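Local atomic coordinates of S-layer domain-containing protein (Ruminiclostridium thermocellum ATCC 27405, PDB entry 4QVS), a protein that is of unknown function but has a concanavalin A-like lectin/glucanase domain, which hints at sugar binding, and shares its beta sheets with a second copy. Residues L34-N38 with V49-G53; Y178-S182 with N194-H198. All coordinates share one frame; numbering follows the deposited sequence.

From the N terminus, contact 1 comes first: residues 34-38, at the end of strand 32-35, meet 49-53 and close a short hairpin loop of strand 40-42 and the start of strand 47-52. It carries two sodium ligands, Asn45 in the turn and Asn47 at the start of the second strand; Met10 and Asp12 are the others. Later, contact 2 joins the end of strand 176-179 to the residues before strand 200-207 and closes a loop without helix or strand. The two lie in series and do not cross, with centres about 44 Å apart. In the dimer, Leu51 of contact 1 packs on Ile179 of the second subunit, and His198 of contact 2 on its Asp52.

Contact 1 of 2, residues L34-N38 with V49-G53; sequences LYSAN and VSLDG
Asn38 reaches over to strand 47-52 with its side-chain amide, and ND2 donates to the backbone carbonyl of Ser50 (ND2 to O, 3.1 Å). The bond is nearly straight, 161° at the hydrogen, and Ser50 O lies close to the amide plane of Asn38. The donor, however, stands well above the plane of the Ser50 carbonyl. Setting CG anti to its own carbonyl carbon (chi1 -66°) is what lets the amide of Asn38 reach Ser50 O. Separately, Asn38 CB rests 3.6 Å from Ser50 O.

Ser36 comes at the same oxygen, its OG 3.0 Å from Ser50 O. The hydroxyl has one proton and a second acceptor, the carboxylate of Asp56, so this bond is not settled. What is clear is that Ser36 OG accepts from Asn38 N at 3.2 Å, an ST turn that bends the chain as it leaves strand 32-35 and brings Asn38 over Ser50. A water takes the N-H of Ala37 (N to water O, 2.9 Å) and offers a weak bond to Asp52 OD2; OD1 of Asp52 is held by the backbone N of Val54.

At the buried end the chemistry is apolar. Leu34 CD1 touches Val49 CG1 at 4.0 Å, the two side chains overlapping while they head opposite ways, and meets Leu51 CD2 at 4.2 Å. Residues 49-52 also form an antiparallel ladder with a strand of the second subunit, so the sheet continues across the dimer.

No bond runs from backbone to backbone between the segments. Side-chain donors of 34-38 bond to the backbone of 49-53 instead, with Ser50 O as the acceptor of Asn38 ND2 and possibly of Ser36 OG, and the leucine-valine patch does the rest of the joining.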
ATOM      1  N   LEU A  34     -23.551  11.503 -17.642  1.00 47.67           N
ATOM      2  CA  LEU A  34     -23.597  11.414 -16.188  1.00 52.22           C
ATOM      3  C   LEU A  34     -25.003  11.131 -15.694  1.00 49.33           C
ATOM      4  O   LEU A  34     -25.917  11.810 -16.118  1.00 46.53           O
ATOM      5  CB  LEU A  34     -23.173  12.764 -15.563  1.00 46.28           C
ATOM      6  CG  LEU A  34     -23.290  12.899 -14.024  1.00 52.25           C
ATOM      7  CD1 LEU A  34     -22.531  11.779 -13.353  1.00 47.20           C
ATOM      8  CD2 LEU A  34     -22.785  14.257 -13.480  1.00 46.34           C
ATOM      9  N   TYR A  35     -25.138  10.161 -14.783  1.00 47.91           N
ATOM     10  CA  TYR A  35     -26.384   9.846 -14.109  1.00 46.64           C
ATOM     11  C   TYR A  35     -26.096  10.105 -12.615  1.00 43.21           C
ATOM     12  O   TYR A  35     -25.528   9.269 -11.913  1.00 49.98           O
ATOM     13  CB  TYR A  35     -26.813   8.412 -14.401  1.00 47.19           C
ATOM     14  CG  TYR A  35     -27.028   8.153 -15.893  1.00 47.76           C
ATOM     15  CD1 TYR A  35     -28.237   8.428 -16.507  1.00 46.54           C
ATOM     16  CD2 TYR A  35     -25.999   7.673 -16.668  1.00 48.31           C
ATOM     17  CE1 TYR A  35     -28.435   8.185 -17.871  1.00 51.14           C
ATOM     18  CE2 TYR A  35     -26.158   7.450 -18.011  1.00 51.62           C
ATOM     19  CZ  TYR A  35     -27.381   7.709 -18.604  1.00 54.17           C
ATOM     20  OH  TYR A  35     -27.476   7.450 -19.916  1.00 49.53           O
ATOM     21  N   SER A  36     -26.485  11.289 -12.151  1.00 45.55           N
ATOM     22  CA  SER A  36     -26.270  11.709 -10.763  1.00 48.28           C
ATOM     23  C   SER A  36     -27.145  12.894 -10.493  1.00 45.78           C
ATOM     24  O   SER A  36     -27.266  13.789 -11.344  1.00 49.68           O
ATOM     25  CB  SER A  36     -24.794  12.119 -10.549  1.00 50.04           C
ATOM     26  OG  SER A  36     -24.579  12.445  -9.190  1.00 53.80           O
ATOM     27  N   ALA A  37     -27.813  12.902  -9.353  1.00 45.87           N
ATOM     28  CA  ALA A  37     -28.626  14.047  -9.015  1.00 52.72           C
ATOM     29  C   ALA A  37     -27.709  15.183  -8.546  1.00 57.04           C
ATOM     30  O   ALA A  37     -28.135  16.310  -8.445  1.00 56.47           O
ATOM     31  CB  ALA A  37     -29.642  13.698  -7.948  1.00 59.41           C
ATOM     32  N   ASN A  38     -26.449  14.888  -8.276  1.00 60.42           N
ATOM     33  CA  ASN A  38     -25.519  15.937  -7.827  1.00 63.74           C
ATOM     34  C   ASN A  38     -25.097  16.842  -8.970  1.00 67.77           C
ATOM     35  O   ASN A  38     -24.975  18.037  -8.770  1.00 77.18           O
ATOM     36  CB  ASN A  38     -24.265  15.323  -7.190  1.00 61.51           C
ATOM     37  CG  ASN A  38     -24.563  14.588  -5.883  1.00 66.57           C
ATOM     38  OD1 ASN A  38     -25.256  15.110  -5.015  1.00 63.55           O
ATOM     39  ND2 ASN A  38     -24.015  13.381  -5.732  1.00 70.49           N
ATOM     40  N   VAL A  49     -16.935  15.126 -11.277  1.00 54.23           N
ATOM     41  CA  VAL A  49     -18.127  14.295 -11.043  1.00 58.84           C
ATOM     42  C   VAL A  49     -18.178  13.865  -9.583  1.00 53.15           C
ATOM     43  O   VAL A  49     -17.159  13.462  -9.036  1.00 50.82           O
ATOM     44  CB  VAL A  49     -18.074  13.011 -11.916  1.00 54.09           C
ATOM     45  CG1 VAL A  49     -18.998  11.922 -11.403  1.00 55.96           C
ATOM     46  CG2 VAL A  49     -18.377  13.359 -13.353  1.00 46.94           C
ATOM     47  N   SER A  50     -19.364  13.951  -8.971  1.00 51.91           N
ATOM     48  CA  SER A  50     -19.586  13.453  -7.626  1.00 51.86           C
ATOM     49  C   SER A  50     -20.686  12.374  -7.631  1.00 51.05           C
ATOM     50  O   SER A  50     -21.864  12.705  -7.830  1.00 52.18           O
ATOM     51  CB  SER A  50     -20.025  14.563  -6.706  1.00 53.28           C
ATOM     52  OG  SER A  50     -19.965  14.070  -5.396  1.00 54.48           O
ATOM     53  N   LEU A  51     -20.287  11.128  -7.324  1.00 52.96           N
ATOM     54  CA  LEU A  51     -21.174   9.949  -7.327  1.00 55.10           C
ATOM     55  C   LEU A  51     -21.594   9.611  -5.908  1.00 55.06           C
ATOM     56  O   LEU A  51     -20.736   9.544  -5.009  1.00 46.97           O
ATOM     57  CB  LEU A  51     -20.432   8.756  -7.939  1.00 52.89           C
ATOM     58  CG  LEU A  51     -19.777   8.977  -9.318  1.00 54.68           C
ATOM     59  CD1 LEU A  51     -19.061   7.721  -9.802  1.00 56.14           C
ATOM     60  CD2 LEU A  51     -20.796   9.416 -10.368  1.00 52.49           C
ATOM     61  N   ASP A  52     -22.894   9.372  -5.711  1.00 42.74           N
ATOM     62  CA  ASP A  52     -23.433   9.142  -4.395  1.00 44.18           C
ATOM     63  C   ASP A  52     -23.077   7.800  -3.775  1.00 48.46           C
ATOM     64  O   ASP A  52     -23.250   7.620  -2.590  1.00 51.13           O
ATOM     65  CB  ASP A  52     -24.937   9.382  -4.347  1.00 48.27           C
ATOM     66  CG  ASP A  52     -25.740   8.405  -5.251  1.00 47.37           C
ATOM     67  OD1 ASP A  52     -25.136   7.487  -5.841  1.00 43.68           O
ATOM     68  OD2 ASP A  52     -26.977   8.595  -5.342  1.00 45.78           O
ATOM     69  N   GLY A  53     -22.543   6.876  -4.549  1.00 50.17           N
ATOM     70  CA  GLY A  53     -22.244   5.564  -4.026  1.00 51.02           C
ATOM     71  C   GLY A  53     -23.497   4.698  -3.912  1.00 52.12           C
ATOM     72  O   GLY A  53     -23.455   3.641  -3.313  1.00 53.17           O
TER
HETATM   73  O   HOH W   1     -26.758  11.670  -6.969  1.00 56.08           O

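Contact 2 of 2, residues Y178-S182 with N194-H198; sequences YIGKS and NSYLH
Gly180 and Leu197 form the tight part. Leu197 N donates to Gly180 O at 3.2 Å, nearly straight at 165°, and Tyr196 CA brings a C-H to the same oxygen at 3.5 Å. Next to this bond, Leu197 CB packs 3.8 Å from Gly180 CA. Gly180 has a positive phi (91°), a conformation glycine takes readily.

The chain turns here at the end of strand 176-179, and the contact closes the neck of an irregular loop before strand 200-207. Tyr178, Ile179 and His198 pair in an antiparallel ladder with a strand of the second subunit, so the sheet continues into the partner, consistent with the concanavalin A-like family assigned to this region.

On the looser, partly exposed side, Lys181 runs alongside Tyr196, both leading from the backbone in one direction. The extended lysine follows the ring, CG 3.9 Å from CE2 and CE 3.9 Å from OH, while its CD lies over the centre of the Tyr178 ring. Tyr57 of the second subunit takes the ammonium end as a cation-pi partner. A water over one face of the Tyr196 ring accepts from Ser182 N and donates to Ser195 O at 2.9 Å, bridging the backbones.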
ATOM      1  N   TYR A 178      15.731  -0.404  20.644  1.00 45.64           N
ATOM      2  CA  TYR A 178      14.422  -0.080  21.176  1.00 42.73           C
ATOM      3  C   TYR A 178      13.304  -0.587  20.281  1.00 43.95           C
ATOM      4  O   TYR A 178      13.479  -0.759  19.090  1.00 43.59           O
ATOM      5  CB  TYR A 178      14.207   1.412  21.194  1.00 40.65           C
ATOM      6  CG  TYR A 178      15.157   2.228  22.024  1.00 42.59           C
ATOM      7  CD1 TYR A 178      15.415   1.894  23.336  1.00 46.28           C
ATOM      8  CD2 TYR A 178      15.730   3.373  21.500  1.00 42.10           C
ATOM      9  CE1 TYR A 178      16.263   2.667  24.139  1.00 47.54           C
ATOM     10  CE2 TYR A 178      16.560   4.182  22.292  1.00 47.15           C
ATOM     11  CZ  TYR A 178      16.848   3.791  23.585  1.00 48.09           C
ATOM     12  OH  TYR A 178      17.658   4.543  24.330  1.00 53.82           O
ATOM     13  N   ILE A 179      12.147  -0.771  20.878  1.00 46.66           N
ATOM     14  CA  ILE A 179      10.935  -0.966  20.125  1.00 48.62           C
ATOM     15  C   ILE A 179      10.112   0.222  20.548  1.00 45.24           C
ATOM     16  O   ILE A 179       9.822   0.374  21.723  1.00 43.91           O
ATOM     17  CB  ILE A 179      10.159  -2.250  20.498  1.00 48.99           C
ATOM     18  CG1 ILE A 179      10.961  -3.485  20.144  1.00 49.75           C
ATOM     19  CG2 ILE A 179       8.839  -2.309  19.763  1.00 51.90           C
ATOM     20  CD1 ILE A 179      10.344  -4.795  20.612  1.00 46.19           C
ATOM     21  N   GLY A 180       9.695   1.051  19.596  1.00 44.37           N
ATOM     22  CA  GLY A 180       8.801   2.153  19.915  1.00 44.53           C
ATOM     23  C   GLY A 180       9.415   3.505  20.286  1.00 49.03           C
ATOM     24  O   GLY A 180       8.689   4.455  20.582  1.00 47.41           O
ATOM     25  N   LYS A 181      10.736   3.578  20.236  1.00 44.27           N
ATOM     26  CA  LYS A 181      11.472   4.770  20.564  1.00 46.16           C
ATOM     27  C   LYS A 181      12.609   4.762  19.580  1.00 45.61           C
ATOM     28  O   LYS A 181      13.025   3.702  19.097  1.00 49.78           O
ATOM     29  CB  LYS A 181      11.995   4.666  22.003  1.00 43.48           C
ATOM     30  CG  LYS A 181      12.912   5.784  22.515  1.00 46.09           C
ATOM     31  CD  LYS A 181      13.292   5.501  23.959  1.00 43.22           C
ATOM     32  CE  LYS A 181      14.362   6.495  24.452  1.00 50.42           C
ATOM     33  NZ  LYS A 181      14.572   6.288  25.889  1.00 48.67           N
ATOM     34  N   SER A 182      13.027   5.958  19.210  1.00 41.05           N
ATOM     35  CA  SER A 182      14.226   6.148  18.448  1.00 44.33           C
ATOM     36  C   SER A 182      15.284   6.877  19.328  1.00 41.80           C
ATOM     37  O   SER A 182      14.931   7.665  20.196  1.00 42.35           O
ATOM     38  CB  SER A 182      13.962   7.058  17.288  1.00 42.80           C
ATOM     39  OG  SER A 182      15.188   7.367  16.641  1.00 49.74           O
ATOM     40  N   ASN A 194      12.079  11.610  19.592  1.00 61.06           N
ATOM     41  CA  ASN A 194      11.000  12.070  20.468  1.00 67.75           C
ATOM     42  C   ASN A 194       9.579  11.752  19.975  1.00 58.31           C
ATOM     43  O   ASN A 194       8.619  12.292  20.472  1.00 62.77           O
ATOM     44  CB  ASN A 194      11.147  13.550  20.834  1.00 77.60           C
ATOM     45  CG  ASN A 194      12.345  13.805  21.726  1.00 84.11           C
ATOM     46  OD1 ASN A 194      12.722  12.972  22.582  1.00 67.97           O
ATOM     47  ND2 ASN A 194      12.952  14.970  21.543  1.00 92.33           N
ATOM     48  N   SER A 195       9.431  10.866  19.007  1.00 52.92           N
ATOM     49  CA  SER A 195       8.098  10.370  18.718  1.00 53.06           C
ATOM     50  C   SER A 195       8.083   8.966  19.343  1.00 45.67           C
ATOM     51  O   SER A 195       9.109   8.260  19.326  1.00 44.59           O
ATOM     52  CB  SER A 195       7.830  10.326  17.215  1.00 56.41           C
ATOM     53  OG  SER A 195       6.631   9.603  16.966  1.00 61.85           O
ATOM     54  N   TYR A 196       6.931   8.582  19.912  1.00 46.79           N
ATOM     55  CA  TYR A 196       6.715   7.289  20.523  1.00 44.55           C
ATOM     56  C   TYR A 196       5.525   6.506  19.877  1.00 51.66           C
ATOM     57  O   TYR A 196       4.415   7.009  19.662  1.00 46.48           O
ATOM     58  CB  TYR A 196       6.519   7.436  22.030  1.00 47.18           C
ATOM     59  CG  TYR A 196       7.809   7.837  22.750  1.00 47.34           C
ATOM     60  CD1 TYR A 196       8.289   9.138  22.678  1.00 49.65           C
ATOM     61  CD2 TYR A 196       8.546   6.913  23.487  1.00 48.85           C
ATOM     62  CE1 TYR A 196       9.470   9.518  23.336  1.00 50.98           C
ATOM     63  CE2 TYR A 196       9.701   7.290  24.166  1.00 50.29           C
ATOM     64  CZ  TYR A 196      10.177   8.588  24.063  1.00 47.91           C
ATOM     65  OH  TYR A 196      11.346   8.961  24.695  1.00 49.48           O
ATOM     66  N   LEU A 197       5.782   5.256  19.567  1.00 50.04           N
ATOM     67  CA  LEU A 197       4.779   4.406  18.977  1.00 51.78           C
ATOM     68  C   LEU A 197       3.551   4.230  19.858  1.00 52.35           C
ATOM     69  O   LEU A 197       3.640   3.931  21.060  1.00 53.05           O
ATOM     70  CB  LEU A 197       5.366   3.033  18.640  1.00 56.27           C
ATOM     71  CG  LEU A 197       4.471   2.078  17.831  1.00 58.92           C
ATOM     72  CD1 LEU A 197       4.136   2.685  16.472  1.00 60.98           C
ATOM     73  CD2 LEU A 197       5.167   0.736  17.672  1.00 59.16           C
ATOM     74  N   HIS A 198       2.393   4.455  19.232  1.00 55.16           N
ATOM     75  CA  HIS A 198       1.097   4.223  19.822  1.00 53.12           C
ATOM     76  C   HIS A 198       0.529   2.927  19.211  1.00 58.87           C
ATOM     77  O   HIS A 198       0.104   2.883  18.035  1.00 54.24           O
ATOM     78  CB  HIS A 198       0.182   5.412  19.589  1.00 56.38           C
ATOM     79  CG  HIS A 198      -1.137   5.281  20.264  1.00 56.88           C
ATOM     80  ND1 HIS A 198      -2.289   5.850  19.766  1.00 59.36           N
ATOM     81  CD2 HIS A 198      -1.509   4.564  21.351  1.00 59.62           C
ATOM     82  CE1 HIS A 198      -3.301   5.551  20.563  1.00 59.93           C
ATOM     83  NE2 HIS A 198      -2.857   4.753  21.519  1.00 58.91           N
TER
HETATM   84  O   HOH W   2      11.726   8.546  20.484  1.00 47.67           O